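Local coordinates for protein Bm4233, isoform b (PDB 6ANY) that belongs to the venom allergen-like branch of the CAP superfamily, is a vaccine candidate for lymphatic filariasis, and probably binds sterols, at residues 2-13 with 51-60; 143-151 with 159-167. All coordinates share one frame; numbering follows the deposited sequence.

Contact 1 of 2, residues 2-13 with 51-60; sequences ECPGGRLTPQQR and WSCQLENSAQ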
# COMPACT_ATOMS: atom_id res chain seq x y z
N GLU A 2 -12.82 4.67 12.42
CA GLU A 2 -13.49 3.86 13.42
C GLU A 2 -14.09 2.69 12.68
O GLU A 2 -14.76 2.90 11.69
CB GLU A 2 -14.60 4.66 14.05
CG GLU A 2 -14.14 6.03 14.62
CD GLU A 2 -13.47 5.91 15.99
OE1 GLU A 2 -13.47 4.79 16.55
OE2 GLU A 2 -12.93 6.95 16.50
N CYS A 3 -13.81 1.45 13.07
CA CYS A 3 -14.33 0.29 12.35
C CYS A 3 -14.90 -0.61 13.38
O CYS A 3 -14.17 -1.14 14.19
CB CYS A 3 -13.29 -0.44 11.49
SG CYS A 3 -12.62 0.53 10.11
N PRO A 4 -16.23 -0.75 13.39
CA PRO A 4 -16.90 -1.63 14.37
C PRO A 4 -16.40 -3.05 14.26
O PRO A 4 -16.20 -3.56 13.19
CB PRO A 4 -18.36 -1.55 13.94
CG PRO A 4 -18.48 -0.14 13.37
CD PRO A 4 -17.19 0.05 12.62
N GLY A 5 -16.18 -3.67 15.41
CA GLY A 5 -15.63 -5.01 15.49
C GLY A 5 -14.17 -5.15 15.10
O GLY A 5 -13.72 -6.23 15.00
N GLY A 6 -13.46 -4.08 14.82
CA GLY A 6 -12.07 -4.17 14.45
C GLY A 6 -11.10 -4.36 15.60
O GLY A 6 -11.39 -4.10 16.78
N ARG A 7 -9.91 -4.81 15.25
CA ARG A 7 -8.86 -5.09 16.24
C ARG A 7 -7.71 -4.12 16.09
O ARG A 7 -6.68 -4.28 16.72
CB ARG A 7 -8.36 -6.51 16.04
CG ARG A 7 -9.51 -7.47 16.10
CD ARG A 7 -9.05 -8.88 16.22
NE ARG A 7 -10.17 -9.72 16.54
CZ ARG A 7 -10.08 -11.03 16.74
NH1 ARG A 7 -8.91 -11.66 16.60
NH2 ARG A 7 -11.16 -11.70 17.08
N LEU A 8 -7.89 -3.13 15.23
CA LEU A 8 -6.94 -2.05 15.13
C LEU A 8 -7.44 -0.83 15.88
O LEU A 8 -8.65 -0.67 16.07
CB LEU A 8 -6.75 -1.71 13.63
CG LEU A 8 -5.53 -2.35 12.95
CD1 LEU A 8 -5.82 -3.80 12.61
CD2 LEU A 8 -5.17 -1.61 11.68
N THR A 9 -6.54 0.06 16.25
CA THR A 9 -6.95 1.33 16.85
C THR A 9 -7.16 2.35 15.75
O THR A 9 -6.68 2.14 14.67
CB THR A 9 -5.89 1.88 17.79
OG1 THR A 9 -4.65 2.08 17.07
CG2 THR A 9 -5.73 0.94 18.99
N PRO A 10 -7.89 3.45 16.01
CA PRO A 10 -8.05 4.47 15.02
C PRO A 10 -6.75 5.04 14.55
O PRO A 10 -6.59 5.30 13.33
CB PRO A 10 -8.89 5.52 15.72
CG PRO A 10 -9.70 4.72 16.76
CD PRO A 10 -8.77 3.67 17.20
N GLN A 11 -5.83 5.23 15.49
CA GLN A 11 -4.53 5.76 15.17
C GLN A 11 -3.66 4.89 14.27
O GLN A 11 -3.02 5.36 13.34
CB GLN A 11 -3.75 6.07 16.43
CG GLN A 11 -2.55 6.96 16.09
CD GLN A 11 -2.89 8.37 15.53
OE1 GLN A 11 -4.03 8.93 15.74
NE2 GLN A 11 -1.90 8.95 14.75
N GLN A 12 -3.69 3.61 14.50
CA GLN A 12 -3.02 2.72 13.61
C GLN A 12 -3.55 2.87 12.18
O GLN A 12 -2.79 2.87 11.26
CB GLN A 12 -3.11 1.30 14.10
CG GLN A 12 -2.51 0.27 13.16
CD GLN A 12 -1.18 -0.34 13.60
OE1 GLN A 12 -0.15 -0.18 12.96
NE2 GLN A 12 -1.23 -1.05 14.70
N ARG A 13 -4.86 2.96 12.01
CA ARG A 13 -5.45 3.07 10.70
C ARG A 13 -5.02 4.36 10.03
O ARG A 13 -4.56 4.37 8.90
CB ARG A 13 -6.95 3.07 10.83
CG ARG A 13 -7.51 1.85 11.46
CD ARG A 13 -9.01 1.91 11.51
NE ARG A 13 -9.59 0.68 12.06
CZ ARG A 13 -10.06 0.53 13.28
NH1 ARG A 13 -10.15 1.53 14.14
NH2 ARG A 13 -10.51 -0.65 13.63
N TRP A 51 -9.22 4.65 4.01
CA TRP A 51 -9.40 3.50 4.82
C TRP A 51 -10.74 2.88 4.59
O TRP A 51 -11.79 3.57 4.64
CB TRP A 51 -9.24 3.82 6.30
CG TRP A 51 -9.11 2.55 7.14
CD1 TRP A 51 -10.10 1.92 7.77
CD2 TRP A 51 -7.93 1.74 7.37
NE1 TRP A 51 -9.66 0.77 8.38
CE2 TRP A 51 -8.31 0.67 8.20
CE3 TRP A 51 -6.58 1.86 7.03
CZ2 TRP A 51 -7.42 -0.28 8.66
CZ3 TRP A 51 -5.70 0.90 7.52
CH2 TRP A 51 -6.14 -0.16 8.31
N SER A 52 -10.74 1.55 4.40
CA SER A 52 -12.00 0.79 4.23
C SER A 52 -12.09 -0.30 5.35
O SER A 52 -11.18 -1.16 5.45
CB SER A 52 -12.04 0.14 2.83
OG SER A 52 -13.01 -0.87 2.75
N CYS A 53 -13.07 -0.16 6.25
CA CYS A 53 -13.43 -1.15 7.24
C CYS A 53 -13.74 -2.54 6.64
O CYS A 53 -13.36 -3.59 7.22
CB CYS A 53 -14.58 -0.68 8.13
SG CYS A 53 -14.22 0.90 8.96
N GLN A 54 -14.39 -2.57 5.49
CA GLN A 54 -14.64 -3.81 4.78
C GLN A 54 -13.34 -4.50 4.44
O GLN A 54 -13.25 -5.70 4.60
CB GLN A 54 -15.47 -3.51 3.53
CG GLN A 54 -15.69 -4.67 2.57
CD GLN A 54 -16.94 -4.52 1.67
OE1 GLN A 54 -17.66 -3.47 1.67
NE2 GLN A 54 -17.26 -5.61 0.98
N LEU A 55 -12.35 -3.75 3.96
CA LEU A 55 -11.04 -4.29 3.62
C LEU A 55 -10.29 -4.74 4.88
O LEU A 55 -9.63 -5.75 4.87
CB LEU A 55 -10.21 -3.35 2.75
CG LEU A 55 -10.76 -3.04 1.33
CD1 LEU A 55 -9.69 -2.32 0.57
CD2 LEU A 55 -11.08 -4.38 0.67
N GLU A 56 -10.38 -3.95 5.94
CA GLU A 56 -9.79 -4.32 7.20
C GLU A 56 -10.38 -5.58 7.68
O GLU A 56 -9.67 -6.37 8.26
CB GLU A 56 -9.99 -3.21 8.23
CG GLU A 56 -9.98 -3.66 9.67
CD GLU A 56 -9.85 -2.50 10.66
OE1 GLU A 56 -10.12 -1.34 10.36
OE2 GLU A 56 -9.52 -2.74 11.83
N ASN A 57 -11.69 -5.78 7.54
CA ASN A 57 -12.30 -7.02 8.01
C ASN A 57 -11.75 -8.27 7.26
O ASN A 57 -11.48 -9.32 7.91
CB ASN A 57 -13.86 -6.98 7.95
CG ASN A 57 -14.47 -5.95 8.93
OD1 ASN A 57 -13.80 -5.51 9.85
ND2 ASN A 57 -15.70 -5.48 8.66
N SER A 58 -11.58 -8.20 5.95
CA SER A 58 -11.08 -9.35 5.24
C SER A 58 -9.60 -9.57 5.56
O SER A 58 -9.14 -10.73 5.71
CB SER A 58 -11.27 -9.24 3.73
OG SER A 58 -10.76 -8.01 3.28
N ALA A 59 -8.84 -8.48 5.66
CA ALA A 59 -7.41 -8.56 5.99
C ALA A 59 -7.18 -9.09 7.39
O ALA A 59 -6.29 -9.90 7.60
CB ALA A 59 -6.79 -7.21 5.87
N GLN A 60 -7.98 -8.63 8.34
CA GLN A 60 -7.94 -9.11 9.73
C GLN A 60 -8.28 -10.60 9.81
O GLN A 60 -7.61 -11.33 10.55
CB GLN A 60 -8.93 -8.32 10.63
CG GLN A 60 -8.75 -8.60 12.08
CD GLN A 60 -7.37 -8.25 12.58
OE1 GLN A 60 -6.97 -7.13 12.45
NE2 GLN A 60 -6.64 -9.21 13.14
O HOH W 1 -15.33 -6.55 12.39
O HOH W 2 -9.11 -5.56 12.56

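Contact 2 of 2, residues 143-151 with 159-167; sequences THKIGCGIA and TLIAICHYS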
# COMPACT_ATOMS: atom_id res chain seq x y z
N THR A 143 -5.65 2.34 -7.42
CA THR A 143 -6.11 1.85 -6.13
C THR A 143 -6.50 3.06 -5.28
O THR A 143 -5.77 4.04 -5.31
CB THR A 143 -4.99 1.05 -5.42
OG1 THR A 143 -4.66 -0.11 -6.22
CG2 THR A 143 -5.41 0.62 -4.05
N HIS A 144 -7.62 2.99 -4.58
CA HIS A 144 -8.04 4.08 -3.69
C HIS A 144 -8.57 3.66 -2.35
O HIS A 144 -8.91 4.52 -1.55
CB HIS A 144 -9.06 5.04 -4.37
CG HIS A 144 -10.38 4.45 -4.71
ND1 HIS A 144 -10.60 3.72 -5.87
CD2 HIS A 144 -11.59 4.61 -4.13
CE1 HIS A 144 -11.89 3.42 -5.95
NE2 HIS A 144 -12.51 3.95 -4.90
N LYS A 145 -8.56 2.36 -2.07
CA LYS A 145 -9.08 1.82 -0.81
C LYS A 145 -8.06 0.91 -0.16
O LYS A 145 -7.43 0.11 -0.82
CB LYS A 145 -10.36 1.01 -1.05
CG LYS A 145 -11.45 1.87 -1.67
CD LYS A 145 -12.81 1.21 -1.70
CE LYS A 145 -13.06 0.48 -3.03
NZ LYS A 145 -14.49 -0.00 -3.16
N ILE A 146 -7.91 1.01 1.14
CA ILE A 146 -6.92 0.19 1.86
C ILE A 146 -7.53 -0.22 3.19
O ILE A 146 -8.21 0.56 3.80
CB ILE A 146 -5.59 0.91 2.05
CG1 ILE A 146 -4.58 -0.07 2.68
CG2 ILE A 146 -5.73 2.19 2.89
CD1 ILE A 146 -3.17 0.47 2.73
N GLY A 147 -7.26 -1.44 3.60
CA GLY A 147 -7.64 -1.89 4.90
C GLY A 147 -6.68 -2.98 5.32
O GLY A 147 -6.23 -3.79 4.50
N CYS A 148 -6.37 -2.97 6.61
CA CYS A 148 -5.29 -3.82 7.13
C CYS A 148 -5.65 -4.47 8.43
O CYS A 148 -6.49 -3.98 9.20
CB CYS A 148 -3.99 -3.05 7.34
SG CYS A 148 -3.39 -2.08 5.94
N GLY A 149 -5.04 -5.62 8.64
CA GLY A 149 -5.32 -6.44 9.83
C GLY A 149 -4.01 -6.85 10.46
O GLY A 149 -3.05 -7.08 9.76
N ILE A 150 -3.99 -6.94 11.77
CA ILE A 150 -2.77 -7.22 12.51
C ILE A 150 -2.97 -8.30 13.56
O ILE A 150 -3.98 -8.32 14.32
CB ILE A 150 -2.31 -5.92 13.18
CG1 ILE A 150 -1.86 -4.92 12.11
CG2 ILE A 150 -1.14 -6.19 14.12
CD1 ILE A 150 -1.73 -3.47 12.64
N ALA A 151 -1.96 -9.14 13.67
CA ALA A 151 -1.96 -10.22 14.68
C ALA A 151 -0.65 -10.20 15.40
O ALA A 151 0.37 -10.26 14.77
CB ALA A 151 -2.15 -11.58 14.03
N THR A 159 5.63 -13.44 17.22
CA THR A 159 5.55 -13.14 15.83
C THR A 159 4.42 -12.16 15.51
O THR A 159 3.30 -12.30 15.98
CB THR A 159 5.43 -14.45 15.02
OG1 THR A 159 6.67 -15.15 15.15
CG2 THR A 159 5.16 -14.20 13.54
N LEU A 160 4.76 -11.14 14.74
CA LEU A 160 3.83 -10.14 14.32
C LEU A 160 3.55 -10.34 12.88
O LEU A 160 4.49 -10.51 12.11
CB LEU A 160 4.39 -8.76 14.53
CG LEU A 160 4.05 -7.60 13.60
CD1 LEU A 160 2.57 -7.24 13.72
CD2 LEU A 160 4.86 -6.37 14.01
N ILE A 161 2.26 -10.30 12.52
CA ILE A 161 1.84 -10.40 11.13
C ILE A 161 0.97 -9.21 10.78
O ILE A 161 -0.00 -8.94 11.45
CB ILE A 161 1.00 -11.72 10.87
CG1 ILE A 161 1.80 -13.00 11.17
CG2 ILE A 161 0.38 -11.76 9.48
CD1 ILE A 161 2.45 -13.65 10.00
N ALA A 162 1.25 -8.57 9.67
CA ALA A 162 0.39 -7.50 9.21
C ALA A 162 -0.09 -7.81 7.78
O ALA A 162 0.70 -8.14 6.92
CB ALA A 162 1.13 -6.20 9.25
N ILE A 163 -1.38 -7.68 7.54
CA ILE A 163 -1.97 -7.95 6.24
C ILE A 163 -2.73 -6.70 5.77
O ILE A 163 -3.53 -6.15 6.48
CB ILE A 163 -2.98 -9.13 6.30
CG1 ILE A 163 -2.39 -10.37 7.02
CG2 ILE A 163 -3.50 -9.43 4.91
CD1 ILE A 163 -1.25 -11.04 6.36
N CYS A 164 -2.45 -6.25 4.56
CA CYS A 164 -3.16 -5.12 3.98
C CYS A 164 -3.82 -5.58 2.70
O CYS A 164 -3.18 -6.28 1.89
CB CYS A 164 -2.24 -3.92 3.77
SG CYS A 164 -1.78 -2.97 5.22
N HIS A 165 -5.09 -5.19 2.56
CA HIS A 165 -5.91 -5.36 1.35
C HIS A 165 -6.19 -4.05 0.63
O HIS A 165 -6.46 -3.02 1.25
CB HIS A 165 -7.22 -6.03 1.69
CG HIS A 165 -7.08 -7.49 1.97
ND1 HIS A 165 -8.12 -8.27 2.40
CD2 HIS A 165 -6.02 -8.31 1.85
CE1 HIS A 165 -7.72 -9.52 2.51
NE2 HIS A 165 -6.45 -9.57 2.16
N TYR A 166 -6.15 -4.11 -0.70
CA TYR A 166 -6.25 -2.90 -1.54
C TYR A 166 -7.30 -3.08 -2.58
O TYR A 166 -7.41 -4.15 -3.16
CB TYR A 166 -4.93 -2.62 -2.24
CG TYR A 166 -3.70 -2.62 -1.33
CD1 TYR A 166 -3.17 -3.79 -0.83
CD2 TYR A 166 -3.08 -1.43 -0.97
CE1 TYR A 166 -2.06 -3.77 0.00
CE2 TYR A 166 -2.02 -1.40 -0.15
CZ TYR A 166 -1.49 -2.57 0.34
OH TYR A 166 -0.38 -2.42 1.14
N SER A 167 -8.07 -2.03 -2.85
CA SER A 167 -9.10 -2.08 -3.88
C SER A 167 -9.26 -0.74 -4.58
O SER A 167 -9.32 0.30 -3.93
CB SER A 167 -10.44 -2.52 -3.27
OG SER A 167 -11.47 -2.50 -4.24

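Contact 1 of 2, residues 2-13 with 51-60
Glu-56 OE1 is gripped by two donors. Arg-13 NE meets the syn lone pair of OE1 at 2.7 Å, nearly straight (165°), while Trp-51 NE1 reaches the anti side of the same OE1 at 2.9 Å along a more bent path. Arg-13 NH2 takes the other oxygen, Glu-56 OE2, at 2.9 Å, so the guanidinium holds the carboxylate side-on, one nitrogen to each oxygen, with the two planes turned 41° apart. Three protein donors on one carboxylate should keep it ionised and fix its rotation. Glu-56 gets there with CG anti to its backbone N (chi1 155°) and the chain extended, reaching out from the first turn of helix 53-63. Arg-13, also extended, lays its aliphatic part over one face of the indole: CD sits 3.8 Å from the centroid of the Trp-51 five-membered ring, a CH-pi contact, and CB and CG continue across the ring system. At the indole edge lies Cys-3 SG, a sulfur-aromatic contact, and that sulfur is bonded to Cys-53 SG. This disulfide pins the N-terminal arm to the start of helix 53-63 in the CAP fold, where Ser-52 N-caps the helix by accepting from Leu-55 N. From Cys-3 to Gly-6 a type II turn carries the arm past Glu-56 toward Gln-60. Water 2 bridges there, accepting from Arg-7 N and donating to both Glu-56 OE2 and Gln-60 OE1, the last at 2.7 Å. Leu-8 packs between polar and aromatic neighbours, its CD1 against Gln-60 OE1 and its CD2 3.8 Å from Trp-51 CH2. The Gln-60 amide is anchored at its nitrogen by Asn-64 and the backbone O of Ile-150, and the Arg-7 side chain crosses that of Gln-60 at about a right angle, CB and CD lying against its amide.

Contact 2 of 2, residues 143-151 with 159-167
Leu-160 sets its CD1 3.9 Å from Ile-150 CG2, before Ile-161 pairs with Ala-151 through backbone bonds in both directions. Ala-162 faces Ile-150, and Ile-163 then forms the next hydrogen-bonded pair, with Gly-149. Cys-164 lies opposite Cys-148 at a non-hydrogen-bonded position, CA to CA only 4.0 Å, and their SG atoms join in a cross-strand disulfide with a chi3 of 100°. His-165 pairs with Gly-147, its N reaching Gly-147 O at 2.7 Å; the imidazole turns away and is held by Glu-81 and Ser-58. On the disulfide's side, Tyr-166 runs side by side with Ile-146, CE2 3.6 Å from Ile-146 CD1; with CG1 anti to the backbone N (chi1 -175°), the isoleucine brings CD1 to CE2. Thr-143 CG2 lies 3.7 Å from Tyr-166 CB, beside the ring's edge. At Ser-167 the ladder ends in a classic beta bulge: Ser-167 O accepts from His-144 N at 3.2 Å and, weakly, from Lys-145 N. Within this central CAP sheet, the regular ladder and its covalent rung imply little freedom for the two strands to slide or separate.

Overall arrangement
Contact 2 is the buried centre, two neighbouring strands of the mixed sheet; contact 1 lies nearer the surface, partly buried, where the N-terminal arm meets helix 53-63. Each carries a disulfide, but contact 2 is built on regular backbone pairing with apolar packing, whereas contact 1 relies on side chains: a salt bridge, an indole and a bridging water. The two abut, with centres about 9 Å apart. Ser-52 N probably bonds Ile-146 O, just past strand 50-51, which runs parallel to strand 145-153 in the same sheet, and Ser-58 OG probably bonds His-165 ND1 from the helix. Helix 10-28, whose first turn belongs to contact 1, also reaches contact 2: Ile-16 and Val-17 touch both Trp-51 and Ile-146.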